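Local coordinates for protein serpin B3 (Homo sapiens, PDB 4ZK3) that probably inhibits proteases by the serpin mechanism and also gives rise to Pso p27, a compact, aggregate-forming species linked to psoriasis, at residues A[54-59]-A[302-307]; A[31-36]-A[345-350]; A[231-236]-A[372-377]. One frame throughout, in Å; residues are numbered along the deposited sequence.

Contact 1 of 3, residues A[54-59]-A[302-307]; sequences KKVLHF and MGMVDI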
loop_
_atom_site.group_PDB
_atom_site.type_symbol
_atom_site.label_atom_id
_atom_site.label_comp_id
_atom_site.label_asym_id
_atom_site.label_seq_id
_atom_site.Cartn_x
_atom_site.Cartn_y
_atom_site.Cartn_z
ATOM N N LYS A 54 -13.602 2.198 11.891
ATOM C CA LYS A 54 -14.339 1.297 11.027
ATOM C C LYS A 54 -14.838 2.019 9.803
ATOM O O LYS A 54 -14.770 1.465 8.693
ATOM C CB LYS A 54 -15.504 0.609 11.746
ATOM C CG LYS A 54 -15.134 -0.719 12.377
ATOM C CD LYS A 54 -16.324 -1.510 12.914
ATOM C CE LYS A 54 -16.879 -0.807 14.141
ATOM N NZ LYS A 54 -16.950 -1.672 15.364
ATOM N N LYS A 55 -15.337 3.245 9.983
ATOM C CA LYS A 55 -15.885 3.978 8.851
ATOM C C LYS A 55 -14.795 4.380 7.830
ATOM O O LYS A 55 -14.978 4.288 6.648
ATOM C CB LYS A 55 -16.592 5.245 9.331
ATOM C CG LYS A 55 -16.987 6.105 8.145
ATOM C CD LYS A 55 -17.970 7.212 8.479
ATOM C CE LYS A 55 -18.760 7.568 7.218
ATOM N NZ LYS A 55 -18.779 9.041 7.033
ATOM N N VAL A 56 -13.668 4.873 8.323
ATOM C CA VAL A 56 -12.531 5.221 7.479
ATOM C C VAL A 56 -12.034 4.018 6.704
ATOM O O VAL A 56 -11.758 4.144 5.522
ATOM C CB VAL A 56 -11.449 5.842 8.346
ATOM C CG1 VAL A 56 -10.066 5.832 7.685
ATOM C CG2 VAL A 56 -11.875 7.265 8.722
ATOM N N LEU A 57 -11.941 2.845 7.348
ATOM C CA LEU A 57 -11.478 1.609 6.677
ATOM C C LEU A 57 -12.538 0.951 5.759
ATOM O O LEU A 57 -12.227 0.037 4.947
ATOM C CB LEU A 57 -11.029 0.615 7.715
ATOM C CG LEU A 57 -9.791 1.068 8.507
ATOM C CD1 LEU A 57 -9.524 0.071 9.611
ATOM C CD2 LEU A 57 -8.587 1.173 7.622
ATOM N N HIS A 58 -13.778 1.450 5.877
ATOM C CA HIS A 58 -14.967 0.892 5.203
ATOM C C HIS A 58 -15.307 -0.515 5.782
ATOM O O HIS A 58 -16.048 -1.271 5.188
ATOM C CB HIS A 58 -14.877 0.908 3.655
ATOM C CG HIS A 58 -14.816 2.293 3.028
ATOM N ND1 HIS A 58 -15.855 2.821 2.298
ATOM C CD2 HIS A 58 -13.838 3.227 2.987
ATOM C CE1 HIS A 58 -15.537 4.028 1.854
ATOM N NE2 HIS A 58 -14.310 4.301 2.251
ATOM N N PHE A 59 -14.810 -0.809 6.989
ATOM C CA PHE A 59 -15.052 -2.084 7.672
ATOM C C PHE A 59 -16.495 -2.123 8.152
ATOM O O PHE A 59 -17.007 -3.193 8.455
ATOM C CB PHE A 59 -14.126 -2.264 8.884
ATOM C CG PHE A 59 -12.730 -2.852 8.569
ATOM C CD1 PHE A 59 -12.214 -2.879 7.272
ATOM C CD2 PHE A 59 -11.931 -3.334 9.616
ATOM C CE1 PHE A 59 -10.947 -3.389 7.031
ATOM C CE2 PHE A 59 -10.690 -3.852 9.388
ATOM C CZ PHE A 59 -10.196 -3.888 8.084
ATOM N N MET A 302 -10.334 12.359 7.200
ATOM C CA MET A 302 -11.110 11.294 6.653
ATOM C C MET A 302 -12.134 10.887 7.651
ATOM O O MET A 302 -13.016 10.171 7.305
ATOM C CB MET A 302 -10.220 10.110 6.216
ATOM C CG MET A 302 -9.324 10.454 4.994
ATOM S SD MET A 302 -8.054 9.268 4.401
ATOM C CE MET A 302 -9.181 7.900 4.372
ATOM N N GLY A 303 -12.044 11.328 8.903
ATOM C CA GLY A 303 -13.049 10.947 9.912
ATOM C C GLY A 303 -12.493 10.428 11.218
ATOM O O GLY A 303 -13.248 10.282 12.199
ATOM N N MET A 304 -11.189 10.112 11.247
ATOM C CA MET A 304 -10.578 9.556 12.463
ATOM C C MET A 304 -10.076 10.698 13.352
ATOM O O MET A 304 -8.917 11.149 13.219
ATOM C CB MET A 304 -9.463 8.523 12.151
ATOM C CG MET A 304 -9.933 7.108 11.894
ATOM S SD MET A 304 -8.607 6.051 11.176
ATOM C CE MET A 304 -7.360 6.134 12.436
ATOM N N VAL A 305 -10.957 11.155 14.265
ATOM C CA VAL A 305 -10.621 12.282 15.164
ATOM C C VAL A 305 -10.357 11.914 16.614
ATOM O O VAL A 305 -9.368 12.400 17.191
ATOM C CB VAL A 305 -11.640 13.473 15.141
ATOM C CG1 VAL A 305 -11.076 14.630 14.310
ATOM C CG2 VAL A 305 -12.983 13.072 14.591
ATOM N N ASP A 306 -11.228 11.110 17.215
ATOM C CA ASP A 306 -11.109 10.813 18.674
ATOM C C ASP A 306 -9.703 10.203 19.041
ATOM O O ASP A 306 -9.118 10.448 20.107
ATOM C CB ASP A 306 -12.211 9.808 19.116
ATOM C CG ASP A 306 -13.669 10.425 19.164
ATOM O OD1 ASP A 306 -13.898 11.487 18.539
ATOM O OD2 ASP A 306 -14.570 9.769 19.795
ATOM N N ILE A 307 -9.198 9.370 18.118
ATOM C CA ILE A 307 -7.991 8.585 18.276
ATOM C C ILE A 307 -6.796 9.492 18.419
ATOM O O ILE A 307 -5.787 9.110 19.047
ATOM C CB ILE A 307 -7.838 7.621 17.059
ATOM C CG1 ILE A 307 -6.728 6.637 17.249
ATOM C CG2 ILE A 307 -7.541 8.383 15.779
ATOM C CD1 ILE A 307 -7.062 5.522 18.176
#
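V56 pushes its two methyls between M302 and M304, and the joint illustrates how one beta-branched side chain can lodge in the turn that follows a second helix. CG1 lies anti to the backbone N (chi1 161°) and comes down on the sulfur ends: it is 3.8 Å from M304 SD and 4.0 Å from the methyl CE of M302. CG2 faces the backbone instead, 3.4 Å from M302 O and 4.0 Å from G303 CA. V56 CG2 also lies 3.7 Å from M304 CG. Both methionine chains bend at their last torsion and cross the valine at about a right angle, so the valine meets the thioether ends on one branch and the backbone of the turn on the other. G303, with its positive phi of 131°, is the residue that ends helix 296-302 in a Schellman motif, and the turn brings M302 and M304 to the same valine. Helix 47-57 finishes likewise, at H58, where F59 N bonds to K54 O at 2.8 Å. Beyond this compact centre the joint slackens: G303 is only partly buried, and K55, one residue before the valine, is exposed to solvent with its side chain 5.7 Å or more from the other segment. F11 of helix 4-19 touches both V56 and M302, while I53, one turn earlier in helix 47-57, packs on M304. Q52 of that same helix accepts the backbone N-H groups of V305 and D306, and I307 then pairs through its backbone with L325 at the start of strand 325-336.

Contact 2 of 3, residues A[31-36]-A[345-350]; sequences PISITS and AATAVV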
loop_
_atom_site.group_PDB
_atom_site.type_symbol
_atom_site.label_atom_id
_atom_site.label_comp_id
_atom_site.label_asym_id
_atom_site.label_seq_id
_atom_site.Cartn_x
_atom_site.Cartn_y
_atom_site.Cartn_z
ATOM N N PRO A 31 -2.024 0.235 0.425
ATOM C CA PRO A 31 -3.237 0.391 1.215
ATOM C C PRO A 31 -3.446 -0.741 2.209
ATOM O O PRO A 31 -3.951 -0.536 3.311
ATOM C CB PRO A 31 -4.357 0.351 0.163
ATOM C CG PRO A 31 -3.744 -0.253 -1.079
ATOM C CD PRO A 31 -2.276 0.087 -1.020
ATOM N N ILE A 32 -3.023 -1.944 1.858
ATOM C CA ILE A 32 -3.217 -3.119 2.744
ATOM C C ILE A 32 -2.387 -3.001 3.996
ATOM O O ILE A 32 -2.823 -3.378 5.115
ATOM C CB ILE A 32 -2.852 -4.411 1.999
ATOM C CG1 ILE A 32 -4.040 -4.883 1.203
ATOM C CG2 ILE A 32 -2.559 -5.532 2.976
ATOM C CD1 ILE A 32 -5.231 -5.279 2.089
ATOM N N SER A 33 -1.184 -2.464 3.834
ATOM C CA SER A 33 -0.302 -2.211 5.007
ATOM C C SER A 33 -0.952 -1.254 5.963
ATOM O O SER A 33 -0.951 -1.439 7.213
ATOM C CB SER A 33 1.045 -1.688 4.509
ATOM O OG SER A 33 1.811 -1.207 5.593
ATOM N N ILE A 34 -1.598 -0.249 5.408
ATOM C CA ILE A 34 -2.242 0.751 6.253
ATOM C C ILE A 34 -3.497 0.181 6.901
ATOM O O ILE A 34 -3.732 0.360 8.102
ATOM C CB ILE A 34 -2.567 1.981 5.456
ATOM C CG1 ILE A 34 -1.288 2.527 4.864
ATOM C CG2 ILE A 34 -3.203 2.982 6.366
ATOM C CD1 ILE A 34 -1.470 3.593 3.826
ATOM N N THR A 35 -4.287 -0.531 6.129
ATOM C CA THR A 35 -5.442 -1.233 6.693
ATOM C C THR A 35 -5.043 -2.130 7.831
ATOM O O THR A 35 -5.660 -2.134 8.895
ATOM C CB THR A 35 -6.176 -2.023 5.625
ATOM O OG1 THR A 35 -6.722 -1.107 4.684
ATOM C CG2 THR A 35 -7.296 -2.790 6.261
ATOM N N SER A 36 -3.991 -2.900 7.625
ATOM C CA SER A 36 -3.527 -3.840 8.653
ATOM C C SER A 36 -3.107 -3.121 9.957
ATOM O O SER A 36 -3.456 -3.562 11.048
ATOM C CB SER A 36 -2.419 -4.714 8.056
ATOM O OG SER A 36 -1.875 -5.601 8.997
ATOM N N ALA A 345 6.573 -1.818 1.570
ATOM C CA ALA A 345 5.996 -0.665 2.300
ATOM C C ALA A 345 5.913 -0.987 3.738
ATOM O O ALA A 345 6.017 -2.177 4.148
ATOM C CB ALA A 345 4.635 -0.276 1.749
ATOM N N ALA A 346 5.745 0.054 4.534
ATOM C CA ALA A 346 5.515 -0.192 5.909
ATOM C C ALA A 346 4.739 0.954 6.512
ATOM O O ALA A 346 4.820 2.090 6.023
ATOM C CB ALA A 346 6.832 -0.442 6.659
ATOM N N THR A 347 3.998 0.652 7.577
ATOM C CA THR A 347 3.213 1.614 8.316
ATOM C C THR A 347 3.504 1.498 9.796
ATOM O O THR A 347 3.525 0.404 10.347
ATOM C CB THR A 347 1.705 1.341 8.066
ATOM O OG1 THR A 347 1.434 1.257 6.649
ATOM C CG2 THR A 347 0.856 2.372 8.731
ATOM N N ALA A 348 3.724 2.649 10.436
ATOM C CA ALA A 348 3.941 2.732 11.876
ATOM C C ALA A 348 2.854 3.581 12.520
ATOM O O ALA A 348 2.550 4.660 12.044
ATOM C CB ALA A 348 5.325 3.351 12.166
ATOM N N VAL A 349 2.297 3.098 13.613
ATOM C CA VAL A 349 1.352 3.836 14.420
ATOM C C VAL A 349 1.982 3.979 15.815
ATOM O O VAL A 349 2.365 2.950 16.443
ATOM C CB VAL A 349 0.048 3.029 14.548
ATOM C CG1 VAL A 349 -0.932 3.664 15.587
ATOM C CG2 VAL A 349 -0.587 2.830 13.141
ATOM N N VAL A 350 2.122 5.236 16.263
ATOM C CA VAL A 350 2.814 5.596 17.520
ATOM C C VAL A 350 1.834 6.152 18.536
ATOM O O VAL A 350 1.021 6.996 18.204
ATOM C CB VAL A 350 3.855 6.693 17.279
ATOM C CG1 VAL A 350 4.623 7.020 18.559
ATOM C CG2 VAL A 350 4.821 6.280 16.206
#
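S33 points its hydroxyl from the first turn of helix 31-42 at the side chain of T347, meeting it through a hydrogen bond of 2.7 Å between S33 OG and T347 OG1. The proton could come from either oxygen. The serine CB points toward the strand, and OG, anti to the backbone N (chi1 169°), continues to T347; on the threonine, OG1 stands beside its own backbone N and anti to the carbonyl carbon, which presents the oxygen to the helix. I34 adds an apolar wall, its CG1 lying 3.5 Å from T347 OG1 and its side chain crossing that of the threonine at about a right angle. The threonine oxygen is also hydrogen-bonded to H330 ND1, so two polar partners hold it in a fully buried place. S33 and H330, beneath the central sheet, are consistent with the serpin shutter region, and T347 of the inserted strand bonds to both. Here the sheet is in its expanded form: strand 340-351, probably the N-terminal part of the reactive-centre loop itself, lies inserted between strands 174-185 and 325-336, antiparallel to both, as in cleaved, relaxed serpins. Helix and strand run nearly alongside, with segment axes 7.5 Å apart and 25° between directions. T347 pairs through its backbone with N178 on one flank, A346 and A348 with strand 325-336 on the other, and helix 4-19 packs against P31, I32 and T35.

Contact 3 of 3, residues A[231-236]-A[372-377]; sequences VLEIPY and FIRQNK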
loop_
_atom_site.group_PDB
_atom_site.type_symbol
_atom_site.label_atom_id
_atom_site.label_comp_id
_atom_site.label_asym_id
_atom_site.label_seq_id
_atom_site.Cartn_x
_atom_site.Cartn_y
_atom_site.Cartn_z
ATOM N N VAL A 231 -6.308 -0.157 -20.554
ATOM C CA VAL A 231 -5.956 -1.023 -19.393
ATOM C C VAL A 231 -5.197 -2.250 -19.813
ATOM O O VAL A 231 -5.600 -2.932 -20.737
ATOM C CB VAL A 231 -7.212 -1.489 -18.611
ATOM C CG1 VAL A 231 -6.809 -2.236 -17.360
ATOM C CG2 VAL A 231 -7.976 -0.303 -18.163
ATOM N N LEU A 232 -4.110 -2.562 -19.107
ATOM C CA LEU A 232 -3.346 -3.748 -19.360
ATOM C C LEU A 232 -3.037 -4.540 -18.092
ATOM O O LEU A 232 -2.683 -3.954 -17.065
ATOM C CB LEU A 232 -2.027 -3.385 -20.060
ATOM C CG LEU A 232 -1.243 -4.498 -20.719
ATOM C CD1 LEU A 232 -1.939 -4.936 -21.994
ATOM C CD2 LEU A 232 0.119 -4.008 -21.108
ATOM N N GLU A 233 -3.124 -5.876 -18.179
ATOM C CA GLU A 233 -2.663 -6.763 -17.109
ATOM C C GLU A 233 -1.341 -7.386 -17.530
ATOM O O GLU A 233 -1.236 -7.991 -18.576
ATOM C CB GLU A 233 -3.691 -7.869 -16.762
ATOM C CG GLU A 233 -3.210 -8.857 -15.722
ATOM C CD GLU A 233 -3.797 -10.228 -15.823
ATOM O OE1 GLU A 233 -4.108 -10.691 -16.941
ATOM O OE2 GLU A 233 -3.868 -10.877 -14.762
ATOM N N ILE A 234 -0.345 -7.249 -16.667
ATOM C CA ILE A 234 0.976 -7.797 -16.897
ATOM C C ILE A 234 1.187 -8.822 -15.789
ATOM O O ILE A 234 1.482 -8.440 -14.672
ATOM C CB ILE A 234 2.092 -6.726 -16.849
ATOM C CG1 ILE A 234 1.729 -5.504 -17.679
ATOM C CG2 ILE A 234 3.402 -7.316 -17.337
ATOM C CD1 ILE A 234 2.673 -4.316 -17.623
ATOM N N PRO A 235 1.024 -10.136 -16.092
ATOM C CA PRO A 235 1.128 -11.091 -14.982
ATOM C C PRO A 235 2.545 -11.311 -14.468
ATOM O O PRO A 235 3.511 -11.283 -15.235
ATOM C CB PRO A 235 0.621 -12.394 -15.586
ATOM C CG PRO A 235 -0.200 -11.998 -16.780
ATOM C CD PRO A 235 0.490 -10.773 -17.323
ATOM N N TYR A 236 2.642 -11.627 -13.182
ATOM C CA TYR A 236 3.843 -12.215 -12.647
ATOM C C TYR A 236 3.844 -13.700 -12.907
ATOM O O TYR A 236 2.816 -14.328 -13.047
ATOM C CB TYR A 236 4.013 -11.854 -11.165
ATOM C CG TYR A 236 4.230 -10.352 -11.009
ATOM C CD1 TYR A 236 5.490 -9.786 -11.266
ATOM C CD2 TYR A 236 3.208 -9.524 -10.615
ATOM C CE1 TYR A 236 5.707 -8.422 -11.176
ATOM C CE2 TYR A 236 3.387 -8.143 -10.508
ATOM C CZ TYR A 236 4.645 -7.597 -10.797
ATOM O OH TYR A 236 4.858 -6.261 -10.718
ATOM N N PHE A 372 -0.990 -0.686 -10.384
ATOM C CA PHE A 372 -1.124 -1.358 -9.097
ATOM C C PHE A 372 -0.773 -2.810 -9.198
ATOM O O PHE A 372 -0.750 -3.375 -10.303
ATOM C CB PHE A 372 -2.506 -1.137 -8.478
ATOM C CG PHE A 372 -3.645 -1.718 -9.247
ATOM C CD1 PHE A 372 -4.056 -3.021 -9.022
ATOM C CD2 PHE A 372 -4.365 -0.929 -10.151
ATOM C CE1 PHE A 372 -5.153 -3.523 -9.707
ATOM C CE2 PHE A 372 -5.449 -1.427 -10.857
ATOM C CZ PHE A 372 -5.874 -2.729 -10.616
ATOM N N ILE A 373 -0.444 -3.379 -8.030
ATOM C CA ILE A 373 -0.095 -4.769 -7.911
ATOM C C ILE A 373 -1.215 -5.447 -7.133
ATOM O O ILE A 373 -1.515 -5.083 -5.998
ATOM C CB ILE A 373 1.275 -4.979 -7.259
ATOM C CG1 ILE A 373 2.396 -4.403 -8.153
ATOM C CG2 ILE A 373 1.527 -6.468 -6.986
ATOM C CD1 ILE A 373 3.711 -4.222 -7.432
ATOM N N ARG A 374 -1.780 -6.473 -7.743
ATOM C CA ARG A 374 -2.928 -7.191 -7.260
ATOM C C ARG A 374 -2.610 -8.657 -7.010
ATOM O O ARG A 374 -1.988 -9.313 -7.849
ATOM C CB ARG A 374 -4.017 -7.114 -8.324
ATOM C CG ARG A 374 -5.357 -7.748 -7.922
ATOM C CD ARG A 374 -6.387 -7.565 -9.067
ATOM N NE ARG A 374 -6.032 -8.386 -10.244
ATOM C CZ ARG A 374 -6.485 -8.187 -11.496
ATOM N NH1 ARG A 374 -7.346 -7.206 -11.793
ATOM N NH2 ARG A 374 -6.088 -9.011 -12.468
ATOM N N GLN A 375 -3.127 -9.182 -5.898
ATOM C CA GLN A 375 -3.135 -10.647 -5.630
ATOM C C GLN A 375 -4.409 -11.213 -6.284
ATOM O O GLN A 375 -5.540 -10.812 -5.970
ATOM C CB GLN A 375 -2.938 -10.950 -4.171
ATOM C CG GLN A 375 -3.808 -12.023 -3.561
ATOM C CD GLN A 375 -3.111 -13.293 -3.314
ATOM O OE1 GLN A 375 -2.063 -13.329 -2.684
ATOM N NE2 GLN A 375 -3.711 -14.362 -3.758
ATOM N N ASN A 376 -4.232 -12.070 -7.281
ATOM C CA ASN A 376 -5.400 -12.365 -8.157
ATOM C C ASN A 376 -6.551 -13.214 -7.515
ATOM O O ASN A 376 -7.711 -12.907 -7.687
ATOM C CB ASN A 376 -4.916 -13.005 -9.465
ATOM C CG ASN A 376 -4.101 -12.047 -10.329
ATOM O OD1 ASN A 376 -4.380 -10.860 -10.430
ATOM N ND2 ASN A 376 -3.151 -12.577 -10.990
ATOM N N LYS A 377 -6.203 -14.216 -6.728
ATOM C CA LYS A 377 -7.212 -15.106 -6.104
ATOM C C LYS A 377 -8.081 -14.380 -5.101
ATOM O O LYS A 377 -9.277 -14.605 -5.043
ATOM C CB LYS A 377 -6.513 -16.286 -5.429
ATOM C CG LYS A 377 -6.324 -17.434 -6.422
ATOM C CD LYS A 377 -4.929 -18.067 -6.506
ATOM C CE LYS A 377 -4.429 -18.068 -7.957
ATOM N NZ LYS A 377 -3.437 -19.145 -8.155
#
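Extended torsions carry E233 towards strand 369-375, with CG anti to the backbone N (chi1 176°), while R374 starts out equally straight and then bends at chi3 (69°), which brings its guanidinium nearer the carboxylate. E233 OE2 approaches the guanidinium edge near its plane, yet the salt bridge to R374 NH2 is long, at 3.7 Å, and the two planes stand 59° apart. Firmer partners lie close by: S242 OG and H220 ND1 bond the carboxylate, and T270 O takes R374 NH1. N376 locks the arginine side-on: its OD1, in the guanidinium plane, receives R374 NE at 3.0 Å in the carbonyl plane and R374 NH2 at 3.2 Å from above it. The two strands are not neighbours in the serpin B sheet. Both pair antiparallel with strand 241-248, so the side chains meet across it, and S242 on that strand bonds E233 and N376 alike. Further along, Y236 OH rests 4.0 Å from I373 CG1, and the ring meets I373 CG2 obliquely, at 4.3 Å from Y236 CE2. That hydroxyl is buried without a polar partner in the model, and the tyrosine ring packs against W186 and F182.

In the fold
From the N terminus, the chain first lays down helix 31-42, whose start waits more than three hundred residues for strand 340-351; contact 2 therefore closes the longest of the three loops. Contact 1 falls within it, tying helix 47-57 to the turn after helix 296-302. Contact 3 starts inside both, at strand 229-235, but ends beyond them at strand 369-375, so it crosses each. Contacts 1 and 2 adjoin: F59 CZ comes within 3.6 Å of T35 CG2, packing the turn after helix 47-57 on helix 31-42, which contact 2 in turn ties to the central sheet. Contact 3 belongs to the B sheet, about 7 Å from contact 2 at nearest atoms and across the chain's centre from contact 1.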